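Local coordinates for protein esterase YbfF (Escherichia coli, PDB 3BF7) that probably hydrolyses ester bonds, and perhaps thioesters, as an alpha/beta hydrolase with a helical cap and a substrate-binding crevice formed by the arrangement of its domains, at residues V95-A100 with V186-I191; K108-D113 with R246-Y251; I112-V117 with S206-E211; A193-A198 with Q220-R225. The protein carries 1 engineered substitution. One frame throughout, in Å; residues are numbered along the deposited sequence.

Contact 1 of 4, residues V95-A100 with V186-I191; sequences VMALTA and VGWEKI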
loop_
_atom_site.group_PDB
_atom_site.type_symbol
_atom_site.label_atom_id
_atom_site.label_comp_id
_atom_site.label_asym_id
_atom_site.label_seq_id
_atom_site.Cartn_x
_atom_site.Cartn_y
_atom_site.Cartn_z
ATOM N N VAL A 95 6.737 -1.074 3.733
ATOM C CA VAL A 95 7.966 -0.616 3.102
ATOM C C VAL A 95 8.832 0.158 4.095
ATOM O O VAL A 95 10.056 0.013 4.103
ATOM C CB VAL A 95 7.642 0.258 1.871
ATOM C CG1 VAL A 95 8.883 1.005 1.399
ATOM C CG2 VAL A 95 7.081 -0.625 0.761
ATOM N N MET A 96 8.209 0.984 4.931
ATOM C CA MET A 96 8.983 1.715 5.923
ATOM C C MET A 96 9.595 0.731 6.921
ATOM O O MET A 96 10.738 0.900 7.342
ATOM C CB MET A 96 8.116 2.745 6.652
ATOM C CG MET A 96 7.732 3.931 5.774
ATOM S SD MET A 96 6.851 5.246 6.644
ATOM C CE MET A 96 5.258 4.466 6.925
ATOM N N ALA A 97 8.842 -0.299 7.296
ATOM C CA ALA A 97 9.351 -1.297 8.231
ATOM C C ALA A 97 10.529 -2.053 7.619
ATOM O O ALA A 97 11.424 -2.505 8.337
ATOM C CB ALA A 97 8.242 -2.270 8.616
ATOM N N LEU A 98 10.532 -2.189 6.295
ATOM C CA LEU A 98 11.616 -2.885 5.617
ATOM C C LEU A 98 12.947 -2.164 5.822
ATOM O O LEU A 98 13.997 -2.804 5.844
ATOM C CB LEU A 98 11.318 -3.015 4.120
ATOM C CG LEU A 98 12.386 -3.733 3.282
ATOM C CD1 LEU A 98 12.577 -5.162 3.774
ATOM C CD2 LEU A 98 11.967 -3.727 1.819
ATOM N N THR A 99 12.918 -0.842 5.979
ATOM C CA THR A 99 14.167 -0.112 6.185
ATOM C C THR A 99 14.854 -0.537 7.479
ATOM O O THR A 99 16.076 -0.459 7.589
ATOM C CB THR A 99 13.968 1.432 6.235
ATOM O OG1 THR A 99 13.234 1.796 7.411
ATOM C CG2 THR A 99 13.239 1.921 4.996
ATOM N N ALA A 100 14.072 -0.987 8.455
ATOM C CA ALA A 100 14.630 -1.419 9.731
ATOM C C ALA A 100 15.084 -2.873 9.678
ATOM O O ALA A 100 16.059 -3.251 10.328
ATOM C CB ALA A 100 13.599 -1.236 10.839
ATOM N N VAL A 186 -3.439 -0.627 11.895
ATOM C CA VAL A 186 -3.537 0.820 12.069
ATOM C C VAL A 186 -2.421 1.249 13.019
ATOM O O VAL A 186 -2.078 2.432 13.110
ATOM C CB VAL A 186 -4.903 1.236 12.666
ATOM C CG1 VAL A 186 -6.009 0.856 11.712
ATOM C CG2 VAL A 186 -5.118 0.583 14.016
ATOM N N GLY A 187 -1.861 0.262 13.713
ATOM C CA GLY A 187 -0.786 0.498 14.657
ATOM C C GLY A 187 0.581 0.619 14.011
ATOM O O GLY A 187 0.710 0.754 12.790
ATOM N N TRP A 188 1.616 0.553 14.837
ATOM C CA TRP A 188 2.972 0.713 14.337
ATOM C C TRP A 188 4.005 0.334 15.384
ATOM O O TRP A 188 3.738 0.400 16.580
ATOM C CB TRP A 188 3.182 2.179 13.940
ATOM C CG TRP A 188 4.531 2.484 13.378
ATOM C CD1 TRP A 188 5.481 3.304 13.916
ATOM C CD2 TRP A 188 5.079 1.978 12.159
ATOM N NE1 TRP A 188 6.588 3.345 13.103
ATOM C CE2 TRP A 188 6.366 2.542 12.014
ATOM C CE3 TRP A 188 4.604 1.110 11.168
ATOM C CZ2 TRP A 188 7.189 2.256 10.925
ATOM C CZ3 TRP A 188 5.421 0.824 10.085
ATOM C CH2 TRP A 188 6.700 1.400 9.969
ATOM N N GLU A 189 5.182 -0.064 14.914
ATOM C CA GLU A 189 6.306 -0.406 15.775
ATOM C C GLU A 189 7.395 0.588 15.376
ATOM O O GLU A 189 7.898 0.539 14.256
ATOM C CB GLU A 189 6.784 -1.834 15.503
ATOM C CG GLU A 189 7.866 -2.316 16.455
ATOM C CD GLU A 189 7.373 -2.415 17.884
ATOM O OE1 GLU A 189 6.319 -3.052 18.097
ATOM O OE2 GLU A 189 8.035 -1.866 18.789
ATOM N N LYS A 190 7.746 1.500 16.275
ATOM C CA LYS A 190 8.768 2.493 15.953
ATOM C C LYS A 190 10.053 1.849 15.453
ATOM O O LYS A 190 10.489 0.813 15.964
ATOM C CB LYS A 190 9.060 3.379 17.164
ATOM C CG LYS A 190 7.967 4.396 17.461
ATOM C CD LYS A 190 8.385 5.329 18.588
ATOM C CE LYS A 190 7.374 6.445 18.794
ATOM N NZ LYS A 190 6.032 5.926 19.168
ATOM N N ILE A 191 10.659 2.471 14.449
ATOM C CA ILE A 191 11.884 1.959 13.856
ATOM C C ILE A 191 13.037 2.938 13.993
ATOM O O ILE A 191 12.829 4.119 14.267
ATOM C CB ILE A 191 11.690 1.670 12.346
ATOM C CG1 ILE A 191 11.358 2.967 11.599
ATOM C CG2 ILE A 191 10.582 0.645 12.153
ATOM C CD1 ILE A 191 11.276 2.806 10.087
#

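Contact 2 of 4, residues K108-D113 with R246-Y251; sequences KLVAID and RAIRRY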
loop_
_atom_site.group_PDB
_atom_site.type_symbol
_atom_site.label_atom_id
_atom_site.label_comp_id
_atom_site.label_asym_id
_atom_site.label_seq_id
_atom_site.Cartn_x
_atom_site.Cartn_y
_atom_site.Cartn_z
ATOM N N LYS A 108 15.437 3.427 -3.259
ATOM C CA LYS A 108 14.635 4.591 -2.903
ATOM C C LYS A 108 13.317 4.140 -2.274
ATOM O O LYS A 108 12.935 2.968 -2.385
ATOM C CB LYS A 108 14.399 5.471 -4.130
ATOM C CG LYS A 108 15.693 6.095 -4.637
ATOM C CD LYS A 108 15.445 7.240 -5.597
ATOM C CE LYS A 108 16.750 7.932 -5.952
ATOM N NZ LYS A 108 16.523 9.154 -6.766
ATOM N N LEU A 109 12.629 5.069 -1.615
ATOM C CA LEU A 109 11.390 4.753 -0.919
ATOM C C LEU A 109 10.333 5.836 -1.062
ATOM O O LEU A 109 10.616 7.018 -0.869
ATOM C CB LEU A 109 11.696 4.531 0.571
ATOM C CG LEU A 109 10.567 4.167 1.543
ATOM C CD1 LEU A 109 11.174 3.557 2.793
ATOM C CD2 LEU A 109 9.733 5.389 1.901
ATOM N N VAL A 110 9.116 5.418 -1.394
ATOM C CA VAL A 110 7.986 6.329 -1.531
ATOM C C VAL A 110 6.834 5.787 -0.692
ATOM O O VAL A 110 6.441 4.628 -0.845
ATOM C CB VAL A 110 7.508 6.439 -2.996
ATOM C CG1 VAL A 110 6.349 7.423 -3.095
ATOM C CG2 VAL A 110 8.655 6.887 -3.888
ATOM N N ALA A 111 6.302 6.625 0.192
ATOM C CA ALA A 111 5.189 6.251 1.056
ATOM C C ALA A 111 4.029 7.175 0.711
ATOM O O ALA A 111 4.113 8.389 0.910
ATOM C CB ALA A 111 5.581 6.409 2.518
ATOM N N ILE A 112 2.949 6.595 0.197
ATOM C CA ILE A 112 1.778 7.360 -0.219
ATOM C C ILE A 112 0.718 7.427 0.879
ATOM O O ILE A 112 0.245 6.396 1.372
ATOM C CB ILE A 112 1.168 6.765 -1.513
ATOM C CG1 ILE A 112 2.254 6.657 -2.594
ATOM C CG2 ILE A 112 0.031 7.647 -2.009
ATOM C CD1 ILE A 112 1.794 5.995 -3.880
ATOM N N ASP A 113 0.370 8.663 1.235
ATOM C CA ASP A 113 -0.591 9.024 2.278
ATOM C C ASP A 113 -0.565 8.128 3.503
ATOM O O ASP A 113 -1.549 7.469 3.853
ATOM C CB ASP A 113 -2.017 9.118 1.735
ATOM C CG ASP A 113 -2.872 10.056 2.568
ATOM O OD1 ASP A 113 -3.968 9.653 3.005
ATOM O OD2 ASP A 113 -2.427 11.205 2.795
ATOM N N ARG A 246 4.427 12.715 -11.077
ATOM C CA ARG A 246 5.373 13.818 -11.224
ATOM C C ARG A 246 6.257 13.886 -9.977
ATOM O O ARG A 246 7.468 14.091 -10.071
ATOM C CB ARG A 246 4.641 15.154 -11.414
ATOM C CG ARG A 246 3.946 15.306 -12.763
ATOM C CD ARG A 246 3.682 16.774 -13.093
ATOM N NE ARG A 246 2.786 17.411 -12.133
ATOM C CZ ARG A 246 1.460 17.327 -12.165
ATOM N NH1 ARG A 246 0.852 16.632 -13.117
ATOM N NH2 ARG A 246 0.737 17.933 -11.231
ATOM N N ALA A 247 5.647 13.702 -8.808
ATOM C CA ALA A 247 6.391 13.740 -7.553
ATOM C C ALA A 247 7.356 12.562 -7.472
ATOM O O ALA A 247 8.513 12.717 -7.081
ATOM C CB ALA A 247 5.425 13.716 -6.371
ATOM N N ILE A 248 6.879 11.381 -7.844
ATOM C CA ILE A 248 7.717 10.190 -7.811
ATOM C C ILE A 248 8.932 10.338 -8.721
ATOM O O ILE A 248 10.061 10.108 -8.294
ATOM C CB ILE A 248 6.911 8.930 -8.225
ATOM C CG1 ILE A 248 5.904 8.578 -7.124
ATOM C CG2 ILE A 248 7.853 7.756 -8.489
ATOM C CD1 ILE A 248 4.954 7.457 -7.494
ATOM N N ARG A 249 8.712 10.739 -9.967
ATOM C CA ARG A 249 9.824 10.875 -10.894
ATOM C C ARG A 249 10.807 11.980 -10.520
ATOM O O ARG A 249 12.005 11.845 -10.760
ATOM C CB ARG A 249 9.305 11.038 -12.324
ATOM C CG ARG A 249 8.787 9.714 -12.889
ATOM C CD ARG A 249 8.420 9.813 -14.354
ATOM N NE ARG A 249 8.058 8.518 -14.933
ATOM C CZ ARG A 249 8.916 7.531 -15.180
ATOM N NH1 ARG A 249 10.203 7.671 -14.896
ATOM N NH2 ARG A 249 8.486 6.407 -15.738
ATOM N N ARG A 250 10.322 13.064 -9.927
ATOM C CA ARG A 250 11.223 14.131 -9.510
ATOM C C ARG A 250 12.189 13.545 -8.474
ATOM O O ARG A 250 13.393 13.801 -8.503
ATOM C CB ARG A 250 10.436 15.286 -8.887
ATOM C CG ARG A 250 11.320 16.366 -8.288
ATOM C CD ARG A 250 10.504 17.440 -7.598
ATOM N NE ARG A 250 11.334 18.285 -6.743
ATOM C CZ ARG A 250 10.861 19.224 -5.930
ATOM N NH1 ARG A 250 9.555 19.447 -5.855
ATOM N NH2 ARG A 250 11.693 19.937 -5.182
ATOM N N TYR A 251 11.644 12.744 -7.562
ATOM C CA TYR A 251 12.423 12.103 -6.511
ATOM C C TYR A 251 13.377 11.049 -7.081
ATOM O O TYR A 251 14.552 11.008 -6.713
ATOM C CB TYR A 251 11.460 11.477 -5.495
ATOM C CG TYR A 251 12.071 10.510 -4.504
ATOM C CD1 TYR A 251 13.012 10.930 -3.564
ATOM C CD2 TYR A 251 11.676 9.176 -4.487
ATOM C CE1 TYR A 251 13.543 10.035 -2.626
ATOM C CE2 TYR A 251 12.195 8.279 -3.560
ATOM C CZ TYR A 251 13.126 8.710 -2.635
ATOM O OH TYR A 251 13.633 7.805 -1.731
#

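Contact 3 of 4, residues I112-V117 with S206-E211; sequences IDIAPV and SPYVSE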
loop_
_atom_site.group_PDB
_atom_site.type_symbol
_atom_site.label_atom_id
_atom_site.label_comp_id
_atom_site.label_asym_id
_atom_site.label_seq_id
_atom_site.Cartn_x
_atom_site.Cartn_y
_atom_site.Cartn_z
ATOM N N ILE A 112 2.949 6.595 0.197
ATOM C CA ILE A 112 1.778 7.360 -0.219
ATOM C C ILE A 112 0.718 7.427 0.879
ATOM O O ILE A 112 0.245 6.396 1.372
ATOM C CB ILE A 112 1.168 6.765 -1.513
ATOM C CG1 ILE A 112 2.254 6.657 -2.594
ATOM C CG2 ILE A 112 0.031 7.647 -2.009
ATOM C CD1 ILE A 112 1.794 5.995 -3.880
ATOM N N ASP A 113 0.370 8.663 1.235
ATOM C CA ASP A 113 -0.591 9.024 2.278
ATOM C C ASP A 113 -0.565 8.128 3.503
ATOM O O ASP A 113 -1.549 7.469 3.853
ATOM C CB ASP A 113 -2.017 9.118 1.735
ATOM C CG ASP A 113 -2.872 10.056 2.568
ATOM O OD1 ASP A 113 -3.968 9.653 3.005
ATOM O OD2 ASP A 113 -2.427 11.205 2.795
ATOM N N ILE A 114 0.575 8.157 4.180
ATOM C CA ILE A 114 0.777 7.356 5.371
ATOM C C ILE A 114 1.954 7.901 6.180
ATOM O O ILE A 114 2.902 8.469 5.627
ATOM C CB ILE A 114 1.052 5.876 4.971
ATOM C CG1 ILE A 114 1.055 4.972 6.204
ATOM C CG2 ILE A 114 2.375 5.772 4.225
ATOM C CD1 ILE A 114 -0.297 4.850 6.868
ATOM N N ALA A 115 1.874 7.740 7.496
ATOM C CA ALA A 115 2.939 8.168 8.395
ATOM C C ALA A 115 3.296 6.972 9.274
ATOM O O ALA A 115 2.453 6.109 9.534
ATOM C CB ALA A 115 2.474 9.332 9.260
ATOM N N PRO A 116 4.556 6.892 9.728
ATOM C CA PRO A 116 5.000 5.785 10.581
ATOM C C PRO A 116 4.557 6.037 12.017
ATOM O O PRO A 116 5.361 6.369 12.894
ATOM C CB PRO A 116 6.516 5.809 10.408
ATOM C CG PRO A 116 6.800 7.269 10.252
ATOM C CD PRO A 116 5.694 7.741 9.328
ATOM N N VAL A 117 3.255 5.876 12.237
ATOM C CA VAL A 117 2.654 6.105 13.539
ATOM C C VAL A 117 1.481 5.169 13.786
ATOM O O VAL A 117 0.888 4.633 12.849
ATOM C CB VAL A 117 2.098 7.550 13.649
ATOM C CG1 VAL A 117 3.215 8.564 13.457
ATOM C CG2 VAL A 117 0.985 7.765 12.616
ATOM N N SER A 206 -6.599 14.679 3.331
ATOM C CA SER A 206 -6.495 13.489 4.168
ATOM C C SER A 206 -5.713 13.794 5.440
ATOM O O SER A 206 -4.765 14.575 5.420
ATOM C CB SER A 206 -5.791 12.365 3.414
ATOM O OG SER A 206 -5.517 11.285 4.290
ATOM N N PRO A 207 -6.095 13.163 6.562
ATOM C CA PRO A 207 -5.422 13.376 7.845
ATOM C C PRO A 207 -4.285 12.400 8.142
ATOM O O PRO A 207 -3.666 12.482 9.200
ATOM C CB PRO A 207 -6.558 13.214 8.838
ATOM C CG PRO A 207 -7.295 12.050 8.245
ATOM C CD PRO A 207 -7.339 12.392 6.755
ATOM N N TYR A 208 -4.008 11.479 7.225
ATOM C CA TYR A 208 -2.962 10.486 7.456
ATOM C C TYR A 208 -1.552 11.025 7.695
ATOM O O TYR A 208 -0.775 10.405 8.425
ATOM C CB TYR A 208 -2.935 9.471 6.308
ATOM C CG TYR A 208 -3.980 8.378 6.411
ATOM C CD1 TYR A 208 -3.625 7.080 6.784
ATOM C CD2 TYR A 208 -5.319 8.630 6.111
ATOM C CE1 TYR A 208 -4.578 6.058 6.854
ATOM C CE2 TYR A 208 -6.281 7.617 6.178
ATOM C CZ TYR A 208 -5.903 6.336 6.546
ATOM O OH TYR A 208 -6.847 5.335 6.589
ATOM N N VAL A 209 -1.208 12.162 7.095
ATOM C CA VAL A 209 0.132 12.717 7.281
ATOM C C VAL A 209 0.114 14.161 7.776
ATOM O O VAL A 209 0.940 14.980 7.374
ATOM C CB VAL A 209 0.965 12.654 5.972
ATOM C CG1 VAL A 209 2.455 12.768 6.295
ATOM C CG2 VAL A 209 0.686 11.358 5.233
ATOM N N SER A 210 -0.825 14.467 8.661
ATOM C CA SER A 210 -0.940 15.814 9.207
ATOM C C SER A 210 0.184 16.135 10.194
ATOM O O SER A 210 0.957 15.258 10.592
ATOM C CB SER A 210 -2.298 15.989 9.888
ATOM O OG SER A 210 -2.467 15.042 10.922
ATOM N N GLU A 211 0.252 17.402 10.588
ATOM C CA GLU A 211 1.273 17.912 11.497
ATOM C C GLU A 211 1.490 17.161 12.809
ATOM O O GLU A 211 2.619 17.088 13.295
ATOM C CB GLU A 211 0.982 19.385 11.806
ATOM C CG GLU A 211 1.965 20.045 12.764
ATOM C CD GLU A 211 3.385 20.055 12.235
ATOM O OE1 GLU A 211 3.590 20.505 11.088
ATOM O OE2 GLU A 211 4.296 19.618 12.968
HETATM O O HOH W 1 -2.399 13.196 4.746
#

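Contact 4 of 4, residues A193-A198 with Q220-R225; sequences AWDHPA and QFPQAR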
loop_
_atom_site.group_PDB
_atom_site.type_symbol
_atom_site.label_atom_id
_atom_site.label_comp_id
_atom_site.label_asym_id
_atom_site.label_seq_id
_atom_site.Cartn_x
_atom_site.Cartn_y
_atom_site.Cartn_z
ATOM N N ALA A 193 16.146 5.379 12.823
ATOM C CA ALA A 193 16.198 6.337 11.733
ATOM C C ALA A 193 16.824 5.732 10.482
ATOM O O ALA A 193 17.794 4.971 10.558
ATOM C CB ALA A 193 16.990 7.565 12.164
ATOM N N TRP A 194 16.245 6.064 9.331
ATOM C CA TRP A 194 16.765 5.616 8.043
ATOM C C TRP A 194 17.355 6.895 7.446
ATOM O O TRP A 194 16.621 7.788 7.008
ATOM C CB TRP A 194 15.638 5.073 7.162
ATOM C CG TRP A 194 16.114 4.374 5.919
ATOM C CD1 TRP A 194 16.935 3.283 5.851
ATOM C CD2 TRP A 194 15.751 4.685 4.570
ATOM N NE1 TRP A 194 17.100 2.893 4.545
ATOM C CE2 TRP A 194 16.385 3.736 3.736
ATOM C CE3 TRP A 194 14.949 5.672 3.983
ATOM C CZ2 TRP A 194 16.239 3.744 2.345
ATOM C CZ3 TRP A 194 14.803 5.681 2.601
ATOM C CH2 TRP A 194 15.447 4.721 1.797
ATOM N N ASP A 195 18.682 6.987 7.452
ATOM C CA ASP A 195 19.378 8.176 6.968
ATOM C C ASP A 195 19.554 8.257 5.459
ATOM O O ASP A 195 20.677 8.323 4.951
ATOM C CB ASP A 195 20.739 8.299 7.662
ATOM C CG ASP A 195 20.610 8.564 9.150
ATOM O OD1 ASP A 195 19.887 9.509 9.522
ATOM O OD2 ASP A 195 21.233 7.836 9.950
ATOM N N HIS A 196 18.428 8.269 4.752
ATOM C CA HIS A 196 18.413 8.358 3.296
ATOM C C HIS A 196 17.172 9.128 2.869
ATOM O O HIS A 196 16.151 9.100 3.557
ATOM C CB HIS A 196 18.365 6.965 2.666
ATOM C CG HIS A 196 19.526 6.094 3.031
ATOM N ND1 HIS A 196 19.505 5.228 4.102
ATOM C CD2 HIS A 196 20.755 5.976 2.475
ATOM C CE1 HIS A 196 20.672 4.613 4.189
ATOM N NE2 HIS A 196 21.447 5.048 3.214
ATOM N N PRO A 197 17.241 9.827 1.727
ATOM C CA PRO A 197 16.077 10.587 1.260
ATOM C C PRO A 197 14.885 9.657 1.052
ATOM O O PRO A 197 15.022 8.596 0.446
ATOM C CB PRO A 197 16.563 11.190 -0.056
ATOM C CG PRO A 197 18.043 11.325 0.151
ATOM C CD PRO A 197 18.396 10.029 0.835
ATOM N N ALA A 198 13.729 10.057 1.568
ATOM C CA ALA A 198 12.504 9.273 1.441
ATOM C C ALA A 198 11.383 10.215 1.040
ATOM O O ALA A 198 11.271 11.307 1.590
ATOM C CB ALA A 198 12.173 8.602 2.766
ATOM N N GLN A 220 12.022 8.972 12.448
ATOM C CA GLN A 220 12.287 7.713 11.765
ATOM C C GLN A 220 12.804 7.911 10.344
ATOM O O GLN A 220 13.542 7.073 9.831
ATOM C CB GLN A 220 11.018 6.860 11.789
ATOM C CG GLN A 220 10.618 6.505 13.216
ATOM C CD GLN A 220 9.214 5.956 13.327
ATOM O OE1 GLN A 220 9.007 4.743 13.398
ATOM N NE2 GLN A 220 8.236 6.850 13.334
ATOM N N PHE A 221 12.421 9.024 9.724
ATOM C CA PHE A 221 12.857 9.371 8.373
ATOM C C PHE A 221 13.349 10.810 8.411
ATOM O O PHE A 221 12.682 11.736 7.945
ATOM C CB PHE A 221 11.703 9.182 7.387
ATOM C CG PHE A 221 11.357 7.745 7.178
ATOM C CD1 PHE A 221 12.103 6.965 6.303
ATOM C CD2 PHE A 221 10.384 7.130 7.959
ATOM C CE1 PHE A 221 11.894 5.592 6.213
ATOM C CE2 PHE A 221 10.167 5.755 7.876
ATOM C CZ PHE A 221 10.926 4.988 7.004
ATOM N N PRO A 222 14.545 11.013 8.978
ATOM C CA PRO A 222 15.124 12.353 9.084
ATOM C C PRO A 222 15.182 13.136 7.779
ATOM O O PRO A 222 14.992 14.357 7.781
ATOM C CB PRO A 222 16.508 12.096 9.692
ATOM C CG PRO A 222 16.806 10.672 9.314
ATOM C CD PRO A 222 15.476 9.991 9.485
ATOM N N GLN A 223 15.434 12.439 6.674
ATOM C CA GLN A 223 15.517 13.084 5.369
ATOM C C GLN A 223 14.235 12.944 4.552
ATOM O O GLN A 223 14.263 12.897 3.320
ATOM C CB GLN A 223 16.714 12.537 4.583
ATOM C CG GLN A 223 18.052 12.845 5.244
ATOM C CD GLN A 223 19.228 12.244 4.503
ATOM O OE1 GLN A 223 20.087 11.602 5.106
ATOM N NE2 GLN A 223 19.276 12.453 3.195
ATOM N N ALA A 224 13.107 12.885 5.248
ATOM C CA ALA A 224 11.817 12.785 4.588
ATOM C C ALA A 224 11.535 14.064 3.807
ATOM O O ALA A 224 11.856 15.168 4.255
ATOM C CB ALA A 224 10.721 12.572 5.618
ATOM N N ARG A 225 10.940 13.897 2.631
ATOM C CA ARG A 225 10.544 15.009 1.782
ATOM C C ARG A 225 9.053 14.790 1.557
ATOM O O ARG A 225 8.637 13.702 1.158
ATOM C CB ARG A 225 11.286 14.959 0.445
ATOM C CG ARG A 225 12.799 14.964 0.580
ATOM C CD ARG A 225 13.481 14.771 -0.765
ATOM N NE ARG A 225 14.935 14.735 -0.633
ATOM C CZ ARG A 225 15.774 14.540 -1.645
ATOM N NH1 ARG A 225 15.305 14.360 -2.872
ATOM N NH2 ARG A 225 17.083 14.526 -1.430
HETATM O O HOH W 2 14.861 9.686 5.924
#

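Contact 1 of 4, residues V95-A100 with V186-I191
Ile191 holds CG1 between its backbone N and carbonyl carbon (chi1 63°) and then runs straight on, which lowers CD1 onto helix 90-101; Trp188, its CG trans to the backbone N (chi1 -179°), brings the far corner of its indole in beside Met96 and Ala97. CD1 of Ile191 sits 3.4 Å from Met96 O and 3.5 Å from Thr99 OG1; the Ile191 and Thr99 side chains cross at about a right angle. Those two oxygens are already paired: Thr99 OG1 donates to Met96 O at 2.7 Å, in the carbonyl plane, and the same carbonyl takes Thr99 N. Further up the helix, Ala100 CB rests 3.8 Å from Ile191 CB. The indole arrives with Trp188 CH2 leading, 3.8 Å from Met96 CB. Ala97 N lies at the ring edge, near its plane. At the other end of the indole, NE1 bonds to Gln220 OE1, which also receives Ile191 N. The contact joins the helix behind the probable nucleophile elbow to the loop leaving helix 182-186. No hydrogen bond joins the two segments; they hold by van der Waals contact, part of it against oxygens paired with each other, while Gln220 and Lys93 bond the loop from outside.

Contact 2 of 4, residues K108-D113 with R246-Y251
The Lys108 side chain runs over the Tyr251 ring, the two sliding past each other in opposite directions. Its CB starts 3.4 Å from Tyr251 OH, CG continues beside the CZ end of the ring, and CD lies over one face, 3.9 Å above the plane, a CH-pi contact. Extended beyond CG, the chain carries CE and NZ away from the ring but still above its face; NZ stands 5.1 Å from the centroid, at most a weak cation-pi attraction, and donates to Tyr251 O at 2.7 Å, on a lone pair. NZ also bonds to Leu252 O and forms a salt bridge with Asp254. An alanine here would strip the ring face of its aliphatic cover and would probably leave Asp254 without its cationic mate. Helix 241-253, the last of the chain, lies on the central sheet of the alpha/beta-hydrolase fold: segment 246-251 runs nearly antiparallel to strand 108-112, at 160°, with their axes 10.0 Å apart. Tyr251 reaches the strand, where its OH accepts Leu109 N at 2.9 Å in an almost straight bond (175°) in the ring plane; Pro197 O is its other partner. Val110 puts CG2 3.8 Å from Tyr251 CE2 and CG1 4.2 Å from Ile248 CG1.

Contact 3 of 4, residues I112-V117 with S206-E211
Asp113, Tyr208 and Val209 give up the most surface here, where the loop after strand 106-112 meets the loop that follows strand 198-201. Asp113 has the position and geometry of the acid in a Ser-His-Asp triad with Ser89 and His234, consistent with the active site of an alpha/beta hydrolase. Its carboxylate is gripped from several sides. OD1 accepts Ser206 OG at 2.6 Å on its syn lone pair and also bonds to His234 ND1, while OD2 takes Gly203 N; Ser206 thus probably helps, from a second shell, to set the rotation of the carboxylate. A water 2.8 Å from Asp113 OD2 also hydrogen-bonds to Ser206 O and accepts from Val209 N.

Tyr208 crosses the Asp113 side chain at about a right angle. Its CB lies 3.5 Å from Asp113 O, and the ring, which stacks on His234, is turned 50° from the carboxylate plane. Ile114 comes to the ring at its edge, CD1 to Tyr208 CD1 at 4.0 Å. Val209 sends one branch inward: with CG1 trans to the backbone N (chi1 -160°), CG2 is left facing the Asp113-Ile114 peptide, 3.4 Å from Ile114 N. Ala115 CB packs 3.5 Å from Tyr208 O. Ser206 OG has a further use, for it accepts a weak but straight bond from Tyr208 N at 3.3 Å (174°).

Contact 4 of 4, residues A193-A198 with Q220-R225
Phe221, its CG opposite its own carbonyl carbon (chi1 -70°), brings the CD1-CE1 side of its ring to Trp194, whose CE3 lies at the ring edge, in its plane, 3.8 Å from Phe221 CE1. The two aromatics lie just ahead of strands 198-201 and 224-226, between the sheet and helix 90-101; the strands are parallel neighbours at one border of the alpha/beta-hydrolase sheet, linked through helix 214-220 as a beta-alpha-beta crossover. Ala198 pairs with Ala224 in a parallel bridge: Arg225 N donates to Ala198 O at 2.8 Å, nearly along the C=O axis, and Ala198 N reaches Gln223 O more weakly. The Ala198 methyl packs against the ring as well, CB 3.9 Å from Phe221 CD1. A leucine in place of Phe221 would probably open a gap beside Trp194 and Ala198 and weaken contact with Met96 and Thr99 of helix 90-101.

Where the helix ends, Gln220 O accepts Trp194 N at 2.9 Å, the donor tilted 31° from the carbonyl plane. The chain then makes a type I turn from Phe221 to Ala224 facing the inverse gamma turn centred on Asp195. A water bridges the two turns, donating to Trp194 O and His196 O and accepting Gln223 N. At the outer end Arg225 runs extended alongside Pro197, whose CB sits over one face of the guanidinium, 3.5 Å above its plane.

Overall arrangement
From the N terminus, helix 90-101 opens contact 1, which closes only after the cap helices have been threaded, at 186-191. Before it closes, strand 106-112 and the loop after it start contacts 2 and 3, which share Ile112 and Asp113, so contact 1 crosses both. Contact 3 ends at 206-211; contact 2 runs on to the C-terminal helix and makes the longest loop. Contact 4 opens once contact 1 is shut, lies nested inside the loop of contact 2, and crosses contact 3. Leu109 of contact 2 touches Thr99 of contact 1 and both aromatics of contact 4, while Gln220 links contacts 1, 3 and 4. Helix 90-101, strands 106-112, 198-201 and 224-226, the C-terminal helix and the loop of the probable triad acid are tied together.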